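Local coordinates for protein putative acetyltransferase Sthe_0691 (Sphaerobacter thermophilus, PDB 3SHP) that is a putative acetyltransferase, probably of the GNAT type, that would transfer an acetyl group from acetyl-CoA to a substrate not yet identified, at residues A[29-41]-A[77-91]. Residues are numbered along the deposited sequence; the frame is centred on the assembly and turned at random.
With SRT (S,R meso-tartaric acid), chain C.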
loop_
_atom_site.group_PDB
_atom_site.type_symbol
_atom_site.label_atom_id
_atom_site.label_comp_id
_atom_site.label_asym_id
_atom_site.label_seq_id
_atom_site.Cartn_x
_atom_site.Cartn_y
_atom_site.Cartn_z
ATOM N N ALA A 29 -0.112 5.069 19.016
ATOM C CA ALA A 29 -0.431 3.748 18.451
ATOM C C ALA A 29 -1.885 3.703 17.963
ATOM O O ALA A 29 -2.174 3.141 16.908
ATOM C CB ALA A 29 -0.166 2.651 19.477
ATOM N N TRP A 30 -2.797 4.338 18.696
ATOM C CA TRP A 30 -4.195 4.303 18.281
ATOM C C TRP A 30 -4.797 5.659 17.931
ATOM O O TRP A 30 -5.846 5.719 17.288
ATOM C CB TRP A 30 -5.055 3.642 19.349
ATOM C CG TRP A 30 -4.966 4.301 20.686
ATOM C CD1 TRP A 30 -4.034 4.055 21.647
ATOM C CD2 TRP A 30 -5.833 5.324 21.212
ATOM N NE1 TRP A 30 -4.266 4.854 22.743
ATOM C CE2 TRP A 30 -5.369 5.634 22.506
ATOM C CE3 TRP A 30 -6.958 6.015 20.705
ATOM C CZ2 TRP A 30 -5.985 6.596 23.316
ATOM C CZ3 TRP A 30 -7.575 6.972 21.509
ATOM C CH2 TRP A 30 -7.084 7.252 22.807
ATOM N N PHE A 31 -4.181 6.741 18.377
ATOM C CA PHE A 31 -4.794 8.031 18.119
ATOM C C PHE A 31 -4.143 8.711 16.937
ATOM O O PHE A 31 -2.950 8.966 16.952
ATOM C CB PHE A 31 -4.756 8.930 19.332
ATOM C CG PHE A 31 -5.383 10.274 19.089
ATOM C CD1 PHE A 31 -6.761 10.406 19.030
ATOM C CD2 PHE A 31 -4.586 11.407 18.885
ATOM C CE1 PHE A 31 -7.349 11.651 18.788
ATOM C CE2 PHE A 31 -5.165 12.668 18.654
ATOM C CZ PHE A 31 -6.554 12.780 18.596
ATOM N N ASP A 32 -4.940 9.011 15.919
ATOM C CA ASP A 32 -4.418 9.610 14.709
ATOM C C ASP A 32 -4.526 11.108 14.910
ATOM O O ASP A 32 -5.611 11.637 15.029
ATOM C CB ASP A 32 -5.240 9.153 13.504
ATOM C CG ASP A 32 -4.649 9.582 12.176
ATOM O OD1 ASP A 32 -3.619 10.285 12.144
ATOM O OD2 ASP A 32 -5.222 9.186 11.134
ATOM N N SER A 33 -3.384 11.770 14.977
ATOM C CA SER A 33 -3.325 13.208 15.132
ATOM C C SER A 33 -3.664 13.976 13.868
ATOM O O SER A 33 -3.914 15.186 13.939
ATOM C CB SER A 33 -1.920 13.596 15.529
ATOM O OG SER A 33 -1.781 13.372 16.908
ATOM N N ARG A 34 -3.653 13.302 12.722
ATOM C CA ARG A 34 -3.878 14.006 11.476
ATOM C C ARG A 34 -5.338 14.432 11.398
ATOM O O ARG A 34 -6.213 13.810 12.015
ATOM C CB ARG A 34 -3.466 13.151 10.277
ATOM C CG ARG A 34 -2.029 12.592 10.355
ATOM C CD ARG A 34 -1.823 11.566 9.229
ATOM N NE ARG A 34 -2.811 10.481 9.331
ATOM C CZ ARG A 34 -2.957 9.490 8.462
ATOM N NH1 ARG A 34 -2.183 9.420 7.391
ATOM N NH2 ARG A 34 -3.896 8.573 8.660
ATOM N N PHE A 35 -5.583 15.536 10.697
ATOM C CA PHE A 35 -6.935 16.071 10.637
ATOM C C PHE A 35 -7.814 15.299 9.676
ATOM O O PHE A 35 -7.387 14.960 8.574
ATOM C CB PHE A 35 -6.937 17.564 10.311
ATOM C CG PHE A 35 -6.626 18.422 11.509
ATOM C CD1 PHE A 35 -7.643 18.809 12.392
ATOM C CD2 PHE A 35 -5.304 18.792 11.791
ATOM C CE1 PHE A 35 -7.376 19.592 13.529
ATOM C CE2 PHE A 35 -5.021 19.561 12.928
ATOM C CZ PHE A 35 -6.069 19.967 13.802
ATOM N N PRO A 36 -9.044 15.004 10.107
ATOM C CA PRO A 36 -10.047 14.487 9.172
ATOM C C PRO A 36 -10.688 15.681 8.444
ATOM O O PRO A 36 -10.351 16.840 8.757
ATOM C CB PRO A 36 -11.061 13.802 10.104
ATOM C CG PRO A 36 -11.023 14.662 11.349
ATOM C CD PRO A 36 -9.591 15.219 11.457
ATOM N N VAL A 37 -11.592 15.432 7.496
ATOM C CA VAL A 37 -12.245 16.576 6.810
ATOM C C VAL A 37 -13.189 17.357 7.727
ATOM O O VAL A 37 -13.322 18.571 7.596
ATOM C CB VAL A 37 -12.938 16.211 5.466
ATOM C CG1 VAL A 37 -11.895 15.709 4.462
ATOM C CG2 VAL A 37 -14.047 15.146 5.651
ATOM N N ASN A 38 -13.816 16.659 8.667
ATOM C CA ASN A 38 -14.701 17.307 9.625
ATOM C C ASN A 38 -14.778 16.404 10.853
ATOM O O ASN A 38 -14.172 15.319 10.852
ATOM C CB ASN A 38 -16.091 17.514 8.995
ATOM C CG ASN A 38 -16.628 16.243 8.380
ATOM O OD1 ASN A 38 -16.651 15.169 9.017
ATOM N ND2 ASN A 38 -17.040 16.339 7.126
ATOM N N ALA A 39 -15.481 16.844 11.896
ATOM C CA ALA A 39 -15.676 16.028 13.100
ATOM C C ALA A 39 -17.022 15.297 13.109
ATOM O O ALA A 39 -17.280 14.490 13.986
ATOM C CB ALA A 39 -15.530 16.879 14.359
ATOM N N ALA A 40 -17.901 15.597 12.163
ATOM C CA ALA A 40 -19.093 14.763 11.942
ATOM C C ALA A 40 -19.397 14.716 10.452
ATOM O O ALA A 40 -19.786 15.730 9.847
ATOM C CB ALA A 40 -20.302 15.248 12.745
ATOM N N ARG A 41 -19.197 13.513 9.906
ATOM C CA ARG A 41 -19.325 13.106 8.516
ATOM C C ARG A 41 -20.568 13.494 7.696
ATOM O O ARG A 41 -20.483 13.665 6.475
ATOM C CB ARG A 41 -19.387 11.581 8.555
ATOM C CG ARG A 41 -18.322 10.928 7.922
ATOM C CD ARG A 41 -18.426 9.473 8.303
ATOM N NE ARG A 41 -17.799 9.297 9.606
ATOM C CZ ARG A 41 -17.082 8.236 9.979
ATOM N NH1 ARG A 41 -16.566 8.216 11.211
ATOM N NH2 ARG A 41 -16.858 7.223 9.128
ATOM N N ARG A 77 -13.117 14.756 19.595
ATOM C CA ARG A 77 -12.741 15.761 18.609
ATOM C C ARG A 77 -13.909 16.677 18.269
ATOM O O ARG A 77 -14.978 16.222 17.879
ATOM C CB ARG A 77 -12.176 15.130 17.344
ATOM C CG ARG A 77 -11.518 16.190 16.483
ATOM C CD ARG A 77 -10.965 15.649 15.171
ATOM N NE ARG A 77 -9.834 14.743 15.329
ATOM C CZ ARG A 77 -8.558 15.128 15.423
ATOM N NH1 ARG A 77 -8.226 16.429 15.409
ATOM N NH2 ARG A 77 -7.603 14.198 15.526
ATOM N N ILE A 78 -13.706 17.975 18.433
ATOM C CA ILE A 78 -14.769 18.907 18.200
ATOM C C ILE A 78 -14.392 19.889 17.090
ATOM O O ILE A 78 -13.265 20.406 17.068
ATOM C CB ILE A 78 -15.090 19.720 19.481
ATOM C CG1 ILE A 78 -15.394 18.786 20.670
ATOM C CG2 ILE A 78 -16.258 20.669 19.217
ATOM C CD1 ILE A 78 -15.352 19.506 22.030
ATOM N N GLU A 79 -15.346 20.174 16.201
ATOM C CA GLU A 79 -15.140 21.173 15.147
ATOM C C GLU A 79 -16.246 22.231 15.221
ATOM O O GLU A 79 -17.427 21.908 15.069
ATOM C CB GLU A 79 -15.077 20.482 13.765
ATOM C CG GLU A 79 -15.124 21.427 12.576
ATOM C CD GLU A 79 -15.732 20.813 11.306
ATOM O OE1 GLU A 79 -16.375 19.727 11.364
ATOM O OE2 GLU A 79 -15.570 21.447 10.240
ATOM N N PHE A 80 -15.878 23.474 15.502
ATOM C CA PHE A 80 -16.860 24.555 15.510
ATOM C C PHE A 80 -16.916 25.212 14.148
ATOM O O PHE A 80 -15.878 25.413 13.496
ATOM C CB PHE A 80 -16.556 25.646 16.557
ATOM C CG PHE A 80 -16.711 25.192 17.980
ATOM C CD1 PHE A 80 -15.593 25.045 18.797
ATOM C CD2 PHE A 80 -17.966 24.905 18.505
ATOM C CE1 PHE A 80 -15.715 24.615 20.108
ATOM C CE2 PHE A 80 -18.103 24.464 19.837
ATOM C CZ PHE A 80 -16.973 24.319 20.634
ATOM N N GLY A 81 -18.126 25.534 13.716
ATOM C CA GLY A 81 -18.312 26.500 12.648
ATOM C C GLY A 81 -18.829 27.793 13.278
ATOM O O GLY A 81 -18.623 28.046 14.461
ATOM N N LYS A 82 -19.534 28.611 12.513
ATOM C CA LYS A 82 -20.050 29.852 13.076
ATOM C C LYS A 82 -21.084 29.601 14.170
ATOM O O LYS A 82 -20.963 30.133 15.269
ATOM C CB LYS A 82 -20.618 30.753 11.983
ATOM C CG LYS A 82 -21.033 32.129 12.464
ATOM C CD LYS A 82 -21.345 33.039 11.280
ATOM C CE LYS A 82 -22.479 32.485 10.379
ATOM N NZ LYS A 82 -22.558 33.128 8.997
ATOM N N GLN A 83 -22.090 28.791 13.872
ATOM C CA GLN A 83 -23.133 28.508 14.833
ATOM C C GLN A 83 -23.324 27.014 15.069
ATOM O O GLN A 83 -24.392 26.590 15.524
ATOM C CB GLN A 83 -24.419 29.139 14.328
ATOM C CG GLN A 83 -24.526 30.607 14.760
ATOM C CD GLN A 83 -25.264 31.465 13.778
ATOM O OE1 GLN A 83 -25.453 31.102 12.609
ATOM N NE2 GLN A 83 -25.668 32.639 14.233
ATOM N N THR A 84 -22.297 26.224 14.737
ATOM C CA THR A 84 -22.393 24.764 14.779
ATOM C C THR A 84 -21.280 24.155 15.600
ATOM O O THR A 84 -20.193 24.727 15.705
ATOM C CB THR A 84 -22.326 24.144 13.368
ATOM O OG1 THR A 84 -21.050 24.428 12.783
ATOM C CG2 THR A 84 -23.436 24.709 12.460
ATOM N N ALA A 85 -21.559 22.998 16.196
ATOM C CA ALA A 85 -20.524 22.191 16.811
ATOM C C ALA A 85 -20.732 20.757 16.361
ATOM O O ALA A 85 -21.845 20.237 16.451
ATOM C CB ALA A 85 -20.608 22.275 18.306
ATOM N N SER A 86 -19.663 20.144 15.854
ATOM C CA SER A 86 -19.674 18.772 15.387
ATOM C C SER A 86 -18.605 18.006 16.154
ATOM O O SER A 86 -17.528 18.538 16.420
ATOM C CB SER A 86 -19.389 18.730 13.884
ATOM O OG SER A 86 -20.328 19.531 13.184
ATOM N N LEU A 87 -18.892 16.762 16.508
ATOM C CA LEU A 87 -17.959 15.976 17.309
ATOM C C LEU A 87 -18.057 14.476 17.132
ATOM O O LEU A 87 -19.099 13.935 16.745
ATOM C CB LEU A 87 -18.100 16.287 18.789
ATOM C CG LEU A 87 -19.467 16.168 19.419
ATOM C CD1 LEU A 87 -19.311 15.626 20.827
ATOM C CD2 LEU A 87 -20.154 17.549 19.428
ATOM N N ARG A 88 -16.952 13.825 17.430
ATOM C CA ARG A 88 -16.856 12.383 17.384
ATOM C C ARG A 88 -15.878 11.955 18.471
ATOM O O ARG A 88 -15.079 12.764 18.951
ATOM C CB ARG A 88 -16.411 11.909 15.980
ATOM C CG ARG A 88 -14.918 12.051 15.603
ATOM C CD ARG A 88 -14.519 11.110 14.387
ATOM N NE ARG A 88 -15.307 11.412 13.182
ATOM C CZ ARG A 88 -14.998 12.352 12.284
ATOM N NH1 ARG A 88 -15.807 12.579 11.246
ATOM N NH2 ARG A 88 -13.882 13.073 12.417
ATOM N N PHE A 89 -15.949 10.702 18.871
ATOM C CA PHE A 89 -15.124 10.201 19.963
ATOM C C PHE A 89 -14.208 9.133 19.408
ATOM O O PHE A 89 -14.598 8.399 18.494
ATOM C CB PHE A 89 -15.999 9.579 21.061
ATOM C CG PHE A 89 -16.964 10.547 21.689
ATOM C CD1 PHE A 89 -16.591 11.305 22.790
ATOM C CD2 PHE A 89 -18.240 10.707 21.168
ATOM C CE1 PHE A 89 -17.477 12.203 23.375
ATOM C CE2 PHE A 89 -19.137 11.613 21.736
ATOM C CZ PHE A 89 -18.756 12.360 22.855
ATOM N N HIS A 90 -13.007 9.047 19.966
ATOM C CA HIS A 90 -12.047 8.014 19.616
ATOM C C HIS A 90 -11.641 7.389 20.942
ATOM O O HIS A 90 -10.980 8.043 21.733
ATOM C CB HIS A 90 -10.804 8.609 18.949
ATOM C CG HIS A 90 -11.070 9.322 17.661
ATOM N ND1 HIS A 90 -11.145 8.667 16.447
ATOM C CD2 HIS A 90 -11.258 10.637 17.389
ATOM C CE1 HIS A 90 -11.381 9.546 15.488
ATOM N NE2 HIS A 90 -11.446 10.749 16.032
HETATM N N MSE A 91 -12.045 6.151 21.206
HETATM C CA MSE A 91 -11.715 5.506 22.496
HETATM C C MSE A 91 -10.512 4.583 22.332
HETATM O O MSE A 91 -10.310 4.043 21.254
HETATM C CB MSE A 91 -12.912 4.711 23.037
HETATM C CG MSE A 91 -14.203 5.530 23.059
HETATM SE SE MSE A 91 -14.058 7.165 24.121
HETATM C CE MSE A 91 -13.876 6.324 25.841
HETATM O O1 SRT C . -6.823 25.043 13.434
HETATM O O11 SRT C . -8.217 25.263 15.091
HETATM C C1 SRT C . -7.227 24.683 14.565
HETATM C C2 SRT C . -6.500 23.527 15.259
HETATM O O2 SRT C . -7.284 22.921 16.303
HETATM C C3 SRT C . -5.178 23.916 15.930
HETATM O O3 SRT C . -4.704 25.174 15.445
HETATM C C4 SRT C . -4.130 22.830 15.764
HETATM O O4 SRT C . -3.689 22.541 14.620
HETATM O O41 SRT C . -3.714 22.247 16.793
HETATM O O HOH W 1 -5.225 16.246 16.026
HETATM O O HOH W 2 -14.064 21.053 8.006
HETATM O O HOH W 3 -14.845 13.183 8.472
HETATM O O HOH W 4 -21.091 18.010 10.815
#
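R88 reaches from the antiparallel beta hairpin of strands 72-80 and 84-91 into the irregular loop 29-41, which lies across one face of the central sheet in what is probably a GNAT acetyltransferase fold. Its CB starts 3.4 Å from A39 O, and CG stays beside that oxygen. The chain then bends at chi3 (59°), which folds the guanidinium back so that A39 O sits over the centre of one face. NE turns to E125 in a salt bridge; R41 NE pairs with the same carboxylate, which probably offsets the nearness of the two positive groups. NH2, 3.4 Å from P36 CG, donates to N38 O at 2.8 Å, on a lone pair in the carbonyl plane; NH1 adds a weak bond to that oxygen and meets a water shared with N38 OD1. A long arginine with several N-H donors suits a place where the irregular loop turns this carbonyl toward the strands. Small A39 lets the loop come close, its CB 3.3 Å from S86 O. E79 OE1 accepts a nearly straight bond from A39 N (3.1 Å) and forms a salt bridge with R149 of a neighbouring subunit. Farther along, P36 CD lies over one face of the R77 guanidinium, toward its rim, while R77 NH2 comes within 3.5 Å of F31 CZ.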